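Local coordinates for succinylglutamate desuccinylase/aspartoacylase (PDB 3NA6), which probably hydrolyses the amide bond of an N-acylated amino acid, such as N-succinylglutamate or N-acetylaspartate, at residues A[157-171]-A[196-209]. Residues are numbered along the deposited sequence; the frame is centred on the assembly and turned at random.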
ATOM      1  N   ALA A 157     -34.033  16.310   9.367  1.00 26.19           N
ATOM      2  CA  ALA A 157     -34.635  14.995   9.635  1.00 25.71           C
ATOM      3  C   ALA A 157     -35.522  14.673   8.427  1.00 27.18           C
ATOM      4  O   ALA A 157     -36.166  15.590   7.867  1.00 27.38           O
ATOM      5  CB  ALA A 157     -35.453  15.054  10.894  1.00 25.92           C
ATOM      6  N   ALA A 158     -35.568  13.393   8.041  1.00 25.12           N
ATOM      7  CA  ALA A 158     -36.292  12.947   6.854  1.00 25.43           C
ATOM      8  C   ALA A 158     -37.274  11.826   7.172  1.00 26.73           C
ATOM      9  O   ALA A 158     -36.971  10.941   7.971  1.00 28.55           O
ATOM     10  CB  ALA A 158     -35.336  12.492   5.769  1.00 23.97           C
ATOM     11  N   ALA A 159     -38.438  11.904   6.533  1.00 27.85           N
ATOM     12  CA  ALA A 159     -39.483  10.871   6.543  1.00 28.95           C
ATOM     13  C   ALA A 159     -39.773  10.481   5.087  1.00 32.02           C
ATOM     14  O   ALA A 159     -39.697  11.346   4.175  1.00 30.40           O
ATOM     15  CB  ALA A 159     -40.782  11.455   7.165  1.00 28.81           C
ATOM     16  N   HIS A 160     -40.169   9.227   4.869  1.00 27.68           N
ATOM     17  CA  HIS A 160     -40.321   8.717   3.524  1.00 26.94           C
ATOM     18  C   HIS A 160     -41.764   8.642   3.052  1.00 29.50           C
ATOM     19  O   HIS A 160     -42.689   8.464   3.838  1.00 29.14           O
ATOM     20  CB  HIS A 160     -39.634   7.365   3.386  1.00 24.42           C
ATOM     21  CG  HIS A 160     -38.149   7.439   3.525  1.00 30.57           C
ATOM     22  ND1 HIS A 160     -37.437   6.662   4.419  1.00 29.70           N
ATOM     23  CD2 HIS A 160     -37.239   8.247   2.923  1.00 33.26           C
ATOM     24  CE1 HIS A 160     -36.155   6.977   4.350  1.00 40.44           C
ATOM     25  NE2 HIS A 160     -36.007   7.929   3.443  1.00 32.27           N
ATOM     26  N   ILE A 161     -41.921   8.821   1.745  1.00 28.74           N
ATOM     27  CA  ILE A 161     -43.152   8.562   1.056  1.00 27.48           C
ATOM     28  C   ILE A 161     -43.182   7.062   0.863  1.00 28.43           C
ATOM     29  O   ILE A 161     -42.251   6.473   0.270  1.00 26.94           O
ATOM     30  CB  ILE A 161     -43.192   9.261  -0.302  1.00 28.14           C
ATOM     31  CG1 ILE A 161     -43.187  10.791  -0.120  1.00 31.72           C
ATOM     32  CG2 ILE A 161     -44.431   8.797  -1.107  1.00 26.56           C
ATOM     33  CD1 ILE A 161     -44.438  11.353   0.654  1.00 31.86           C
ATOM     34  N   LEU A 162     -44.238   6.446   1.399  1.00 29.28           N
ATOM     35  CA  LEU A 162     -44.403   5.002   1.405  1.00 27.43           C
ATOM     36  C   LEU A 162     -45.766   4.653   0.815  1.00 28.62           C
ATOM     37  O   LEU A 162     -46.733   5.451   0.865  1.00 24.45           O
ATOM     38  CB  LEU A 162     -44.330   4.490   2.857  1.00 26.96           C
ATOM     39  CG  LEU A 162     -43.055   4.802   3.648  1.00 25.31           C
ATOM     40  CD1 LEU A 162     -43.271   4.540   5.117  1.00 23.20           C
ATOM     41  CD2 LEU A 162     -41.850   3.977   3.127  1.00 21.84           C
ATOM     42  N   GLU A 163     -45.854   3.432   0.309  1.00 28.04           N
ATOM     43  CA  GLU A 163     -47.140   2.869  -0.107  1.00 31.17           C
ATOM     44  C   GLU A 163     -48.132   2.749   1.040  1.00 30.47           C
ATOM     45  O   GLU A 163     -49.318   2.965   0.836  1.00 29.12           O
ATOM     46  CB  GLU A 163     -46.966   1.470  -0.714  1.00 32.17           C
ATOM     47  CG  GLU A 163     -46.146   1.409  -2.011  1.00 47.01           C
ATOM     48  CD  GLU A 163     -46.801   2.123  -3.185  1.00 62.20           C
ATOM     49  OE1 GLU A 163     -48.031   2.374  -3.145  1.00 74.78           O
ATOM     50  OE2 GLU A 163     -46.079   2.426  -4.160  1.00 70.53           O
ATOM     51  N   ASP A 164     -47.672   2.346   2.227  1.00 28.08           N
ATOM     52  CA  ASP A 164     -48.552   2.305   3.417  1.00 26.26           C
ATOM     53  C   ASP A 164     -48.697   3.731   3.974  1.00 27.19           C
ATOM     54  O   ASP A 164     -47.804   4.217   4.690  1.00 24.84           O
ATOM     55  CB  ASP A 164     -47.958   1.384   4.486  1.00 24.78           C
ATOM     56  CG  ASP A 164     -48.846   1.246   5.711  1.00 24.80           C
ATOM     57  OD1 ASP A 164     -49.728   2.103   5.859  1.00 25.99           O
ATOM     58  OD2 ASP A 164     -48.635   0.307   6.543  1.00 23.40           O
ATOM     59  N   LYS A 165     -49.809   4.394   3.643  1.00 28.60           N
ATOM     60  CA  LYS A 165     -50.008   5.811   4.014  1.00 27.61           C
ATOM     61  C   LYS A 165     -50.234   6.018   5.504  1.00 28.54           C
ATOM     62  O   LYS A 165     -50.022   7.111   6.024  1.00 27.22           O
ATOM     63  CB  LYS A 165     -51.127   6.449   3.183  1.00 32.60           C
ATOM     64  CG  LYS A 165     -50.881   6.412   1.646  1.00 30.98           C
ATOM     65  CD  LYS A 165     -49.565   7.139   1.294  1.00 30.87           C
ATOM     66  CE  LYS A 165     -49.169   7.012  -0.170  1.00 31.22           C
ATOM     67  NZ  LYS A 165     -47.833   7.591  -0.333  1.00 27.34           N
ATOM     68  N   VAL A 166     -50.657   4.975   6.206  1.00 26.56           N
ATOM     69  CA  VAL A 166     -50.803   5.060   7.659  1.00 24.36           C
ATOM     70  C   VAL A 166     -49.398   5.121   8.303  1.00 24.81           C
ATOM     71  O   VAL A 166     -49.140   5.965   9.162  1.00 23.75           O
ATOM     72  CB  VAL A 166     -51.666   3.895   8.219  1.00 27.41           C
ATOM     73  CG1 VAL A 166     -51.674   3.911   9.760  1.00 24.64           C
ATOM     74  CG2 VAL A 166     -53.141   3.976   7.633  1.00 23.46           C
ATOM     75  N   LEU A 167     -48.494   4.245   7.865  1.00 24.35           N
ATOM     76  CA  LEU A 167     -47.113   4.260   8.328  1.00 23.64           C
ATOM     77  C   LEU A 167     -46.410   5.557   7.886  1.00 25.57           C
ATOM     78  O   LEU A 167     -45.616   6.116   8.627  1.00 22.95           O
ATOM     79  CB  LEU A 167     -46.368   3.042   7.789  1.00 22.22           C
ATOM     80  CG  LEU A 167     -44.889   2.860   8.125  1.00 24.44           C
ATOM     81  CD1 LEU A 167     -44.718   2.801   9.620  1.00 21.32           C
ATOM     82  CD2 LEU A 167     -44.352   1.571   7.429  1.00 26.48           C
ATOM     83  N   GLN A 168     -46.725   6.022   6.675  1.00 24.29           N
ATOM     84  CA  GLN A 168     -46.146   7.244   6.162  1.00 25.46           C
ATOM     85  C   GLN A 168     -46.455   8.390   7.111  1.00 26.12           C
ATOM     86  O   GLN A 168     -45.582   9.184   7.439  1.00 24.14           O
ATOM     87  CB  GLN A 168     -46.683   7.557   4.763  1.00 24.62           C
ATOM     88  CG  GLN A 168     -46.098   8.834   4.124  1.00 24.63           C
ATOM     89  CD  GLN A 168     -46.692   9.153   2.769  1.00 27.81           C
ATOM     90  OE1 GLN A 168     -46.521   8.397   1.805  1.00 30.34           O
ATOM     91  NE2 GLN A 168     -47.418  10.277   2.684  1.00 27.64           N
ATOM     92  N   ASP A 169     -47.704   8.469   7.566  1.00 26.74           N
ATOM     93  CA  ASP A 169     -48.083   9.513   8.479  1.00 25.92           C
ATOM     94  C   ASP A 169     -47.376   9.347   9.822  1.00 24.53           C
ATOM     95  O   ASP A 169     -47.056  10.339  10.459  1.00 24.25           O
ATOM     96  CB  ASP A 169     -49.595   9.552   8.694  1.00 27.48           C
ATOM     97  CG  ASP A 169     -50.347  10.134   7.510  1.00 33.71           C
ATOM     98  OD1 ASP A 169     -49.705  10.725   6.609  1.00 30.90           O
ATOM     99  OD2 ASP A 169     -51.587   9.998   7.498  1.00 30.85           O
ATOM    100  N   ALA A 170     -47.183   8.111  10.270  1.00 23.49           N
ATOM    101  CA  ALA A 170     -46.507   7.855  11.541  1.00 25.24           C
ATOM    102  C   ALA A 170     -45.042   8.295  11.455  1.00 25.32           C
ATOM    103  O   ALA A 170     -44.517   8.963  12.366  1.00 23.11           O
ATOM    104  CB  ALA A 170     -46.602   6.363  11.916  1.00 25.00           C
ATOM    105  N   CYS A 171     -44.390   7.927  10.352  1.00 26.82           N
ATOM    106  CA  CYS A 171     -43.019   8.369  10.095  1.00 26.94           C
ATOM    107  C   CYS A 171     -42.907   9.892  10.019  1.00 25.53           C
ATOM    108  O   CYS A 171     -41.982  10.471  10.568  1.00 23.75           O
ATOM    109  CB  CYS A 171     -42.474   7.732   8.814  1.00 27.10           C
ATOM    110  SG  CYS A 171     -42.229   5.926   8.900  1.00 28.34           S
ATOM    111  N   ASP A 196     -33.215   1.602   5.754  1.00 24.47           N
ATOM    112  CA  ASP A 196     -34.519   2.245   5.893  1.00 27.05           C
ATOM    113  C   ASP A 196     -35.629   1.344   5.373  1.00 26.54           C
ATOM    114  O   ASP A 196     -36.677   1.230   5.995  1.00 28.48           O
ATOM    115  CB  ASP A 196     -34.588   3.561   5.128  1.00 28.72           C
ATOM    116  CG  ASP A 196     -33.550   4.600   5.591  1.00 36.01           C
ATOM    117  OD1 ASP A 196     -33.061   4.552   6.746  1.00 47.13           O
ATOM    118  OD2 ASP A 196     -33.240   5.491   4.772  1.00 47.04           O
ATOM    119  N   THR A 197     -35.401   0.732   4.219  1.00 27.07           N
ATOM    120  CA  THR A 197     -36.376  -0.204   3.640  1.00 28.04           C
ATOM    121  C   THR A 197     -36.613  -1.433   4.535  1.00 26.38           C
ATOM    122  O   THR A 197     -37.745  -1.856   4.730  1.00 24.98           O
ATOM    123  CB  THR A 197     -35.955  -0.563   2.210  1.00 27.81           C
ATOM    124  OG1 THR A 197     -35.692   0.658   1.511  1.00 34.68           O
ATOM    125  CG2 THR A 197     -37.023  -1.361   1.463  1.00 28.49           C
ATOM    126  N   ALA A 198     -35.550  -1.975   5.111  1.00 24.57           N
ATOM    127  CA  ALA A 198     -35.655  -3.104   6.022  1.00 24.34           C
ATOM    128  C   ALA A 198     -36.627  -2.789   7.178  1.00 26.16           C
ATOM    129  O   ALA A 198     -37.454  -3.625   7.546  1.00 24.45           O
ATOM    130  CB  ALA A 198     -34.264  -3.466   6.584  1.00 24.02           C
ATOM    131  N   VAL A 199     -36.524  -1.581   7.724  1.00 21.51           N
ATOM    132  CA  VAL A 199     -37.391  -1.163   8.828  1.00 21.31           C
ATOM    133  C   VAL A 199     -38.822  -0.925   8.356  1.00 23.27           C
ATOM    134  O   VAL A 199     -39.768  -1.519   8.877  1.00 26.28           O
ATOM    135  CB  VAL A 199     -36.860   0.096   9.507  1.00 17.26           C
ATOM    136  CG1 VAL A 199     -37.777   0.492  10.685  1.00 19.46           C
ATOM    137  CG2 VAL A 199     -35.406  -0.131   9.944  1.00 16.54           C
ATOM    138  N   GLU A 200     -38.959  -0.104   7.337  1.00 22.76           N
ATOM    139  CA  GLU A 200     -40.246   0.331   6.856  1.00 25.50           C
ATOM    140  C   GLU A 200     -41.099  -0.801   6.281  1.00 23.27           C
ATOM    141  O   GLU A 200     -42.321  -0.831   6.466  1.00 23.36           O
ATOM    142  CB  GLU A 200     -40.046   1.430   5.819  1.00 23.81           C
ATOM    143  CG  GLU A 200     -39.577   2.711   6.435  1.00 26.14           C
ATOM    144  CD  GLU A 200     -38.973   3.653   5.389  1.00 33.04           C
ATOM    145  OE1 GLU A 200     -38.828   3.222   4.225  1.00 27.05           O
ATOM    146  OE2 GLU A 200     -38.643   4.807   5.743  1.00 32.63           O
ATOM    147  N   GLU A 201     -40.480  -1.746   5.594  1.00 24.25           N
ATOM    148  CA  GLU A 201     -41.274  -2.826   5.011  1.00 24.42           C
ATOM    149  C   GLU A 201     -41.812  -3.802   6.050  1.00 23.48           C
ATOM    150  O   GLU A 201     -42.743  -4.568   5.749  1.00 21.95           O
ATOM    151  CB  GLU A 201     -40.539  -3.522   3.846  1.00 26.41           C
ATOM    152  CG  GLU A 201     -39.487  -4.508   4.287  1.00 36.76           C
ATOM    153  CD  GLU A 201     -38.775  -5.233   3.116  1.00 47.30           C
ATOM    154  OE1 GLU A 201     -39.128  -5.006   1.924  1.00 44.60           O
ATOM    155  OE2 GLU A 201     -37.851  -6.027   3.423  1.00 34.69           O
HETATM  156  N   MSE A 202     -41.248  -3.770   7.264  1.00 22.97           N
HETATM  157  CA  MSE A 202     -41.791  -4.501   8.406  1.00 23.49           C
HETATM  158  C   MSE A 202     -42.965  -3.819   9.041  1.00 24.00           C
HETATM  159  O   MSE A 202     -43.541  -4.361  10.002  1.00 25.15           O
HETATM  160  CB  MSE A 202     -40.750  -4.678   9.527  1.00 23.80           C
HETATM  161  CG  MSE A 202     -39.570  -5.430   9.119  1.00 28.62           C
HETATM  162 SE   MSE A 202     -38.186  -5.332  10.460  0.75 25.26          SE
HETATM  163  CE  MSE A 202     -37.069  -6.709   9.593  1.00 27.06           C
ATOM    164  N   GLY A 203     -43.330  -2.641   8.553  1.00 25.35           N
ATOM    165  CA  GLY A 203     -44.435  -1.886   9.145  1.00 24.73           C
ATOM    166  C   GLY A 203     -44.023  -1.012  10.300  1.00 24.93           C
ATOM    167  O   GLY A 203     -44.877  -0.608  11.075  1.00 23.62           O
ATOM    168  N   LYS A 204     -42.720  -0.685  10.389  1.00 23.72           N
ATOM    169  CA  LYS A 204     -42.162   0.035  11.539  1.00 21.10           C
ATOM    170  C   LYS A 204     -41.691   1.442  11.211  1.00 22.81           C
ATOM    171  O   LYS A 204     -41.181   1.713  10.122  1.00 24.17           O
ATOM    172  CB  LYS A 204     -41.022  -0.784  12.171  1.00 20.11           C
ATOM    173  CG  LYS A 204     -41.530  -2.038  12.850  1.00 20.76           C
ATOM    174  CD  LYS A 204     -40.440  -3.025  13.226  1.00 21.02           C
ATOM    175  CE  LYS A 204     -41.051  -4.271  13.828  1.00 20.25           C
ATOM    176  NZ  LYS A 204     -40.017  -5.232  14.206  1.00 24.04           N
ATOM    177  N   VAL A 205     -41.906   2.358  12.157  1.00 24.01           N
ATOM    178  CA  VAL A 205     -41.473   3.738  12.020  1.00 22.45           C
ATOM    179  C   VAL A 205     -39.952   3.833  12.007  1.00 23.92           C
ATOM    180  O   VAL A 205     -39.255   3.220  12.838  1.00 23.10           O
ATOM    181  CB  VAL A 205     -42.032   4.645  13.159  1.00 23.37           C
ATOM    182  CG1 VAL A 205     -41.360   6.006  13.137  1.00 18.35           C
ATOM    183  CG2 VAL A 205     -43.506   4.806  12.992  1.00 26.68           C
ATOM    184  N   LEU A 206     -39.449   4.583  11.036  1.00 22.69           N
ATOM    185  CA  LEU A 206     -38.047   4.849  10.895  1.00 23.49           C
ATOM    186  C   LEU A 206     -37.853   6.368  10.957  1.00 27.48           C
ATOM    187  O   LEU A 206     -38.590   7.108  10.301  1.00 26.27           O
ATOM    188  CB  LEU A 206     -37.498   4.320   9.559  1.00 25.62           C
ATOM    189  CG  LEU A 206     -36.081   4.881   9.311  1.00 31.32           C
ATOM    190  CD1 LEU A 206     -35.001   3.891   9.786  1.00 22.54           C
ATOM    191  CD2 LEU A 206     -35.910   5.335   7.885  1.00 32.07           C
ATOM    192  N   VAL A 207     -36.866   6.806  11.743  1.00 26.56           N
ATOM    193  CA  VAL A 207     -36.448   8.218  11.818  1.00 26.54           C
ATOM    194  C   VAL A 207     -35.035   8.265  11.263  1.00 24.60           C
ATOM    195  O   VAL A 207     -34.173   7.458  11.645  1.00 19.73           O
ATOM    196  CB  VAL A 207     -36.500   8.700  13.300  1.00 24.51           C
ATOM    197  CG1 VAL A 207     -35.705   9.972  13.519  1.00 21.92           C
ATOM    198  CG2 VAL A 207     -37.940   8.844  13.726  1.00 32.20           C
ATOM    199  N   THR A 208     -34.807   9.123  10.287  1.00 24.76           N
ATOM    200  CA  THR A 208     -33.492   9.239   9.692  1.00 25.08           C
ATOM    201  C   THR A 208     -33.120  10.705   9.530  1.00 25.12           C
ATOM    202  O   THR A 208     -33.975  11.594   9.592  1.00 25.65           O
ATOM    203  CB  THR A 208     -33.338   8.423   8.378  1.00 29.13           C
ATOM    204  OG1 THR A 208     -31.954   8.381   7.989  1.00 25.45           O
ATOM    205  CG2 THR A 208     -34.187   8.983   7.234  1.00 25.17           C
ATOM    206  N   THR A 209     -31.827  10.952   9.372  1.00 26.34           N
ATOM    207  CA  THR A 209     -31.301  12.303   9.275  1.00 26.02           C
ATOM    208  C   THR A 209     -30.200  12.496   8.215  1.00 27.39           C
ATOM    209  O   THR A 209     -29.610  11.527   7.671  1.00 29.42           O
ATOM    210  CB  THR A 209     -30.623  12.662  10.582  1.00 27.84           C
ATOM    211  OG1 THR A 209     -29.427  11.888  10.695  1.00 27.29           O
ATOM    212  CG2 THR A 209     -31.483  12.383  11.787  1.00 22.31           C
TER
HETATM  213  O   HOH W   1     -37.001  11.077  10.851  1.00 40.93           O
HETATM  214  O   HOH W   2     -39.821   7.235   6.907  1.00 30.03           O
HETATM  215  O   HOH W   3     -39.401   9.564  10.741  1.00 32.50           O
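The imidazole of His-160 meets Glu-200 edge-on: OE2 lies in the ring plane and accepts a hydrogen bond from ND1 through its syn lone pair, at 2.6 Å and nearly straight (169°). Ring and carboxylate planes stand 80° apart. Further along the edge, CE1 of His-160 comes 3.3 Å from Asp-196 OD2, and Leu-206 CD2 also lies near the ring plane; Thr-208 CG2 approaches obliquely. A phenylalanine in place of His-160 would probably leave the buried Glu-200 carboxylate without its N-H donor and with a ring edge against its charge. Water 2 bridges the two residues a second way, accepting from the backbone N of His-160 and donating to Glu-200 OE2. The Leu-162 side chain crosses that of Glu-200 at about a right angle, with CD2 3.3 Å from OE1.

Packing continues from helix 165-178, whose start is capped by Asp-164. Leu-167, its CG swung anti to the main-chain N (chi1 179°), places CD2 3.3 Å from Glu-200 O and CD1 against the chain at Gly-203, the positive-phi residue of the Schellman motif after helix 195-200. Ala-170 CB makes an apolar contact with Val-205 CG2 at 3.6 Å.

Strands 156-160 and 205-210 pair antiparallel through Ala-158 N to Thr-208 O (2.9 Å), with water 1 joining Ala-158 O to Thr-208 N. All this belongs to the family's catalytic domain, where Thr-208 also touches His-145. Within the mixed sheet, strand 182-186 bonds the other edge of 156-160, strand 140-143 flanks 205-210, and helix 165-178 packs on Ala-157, Val-207 and Thr-209.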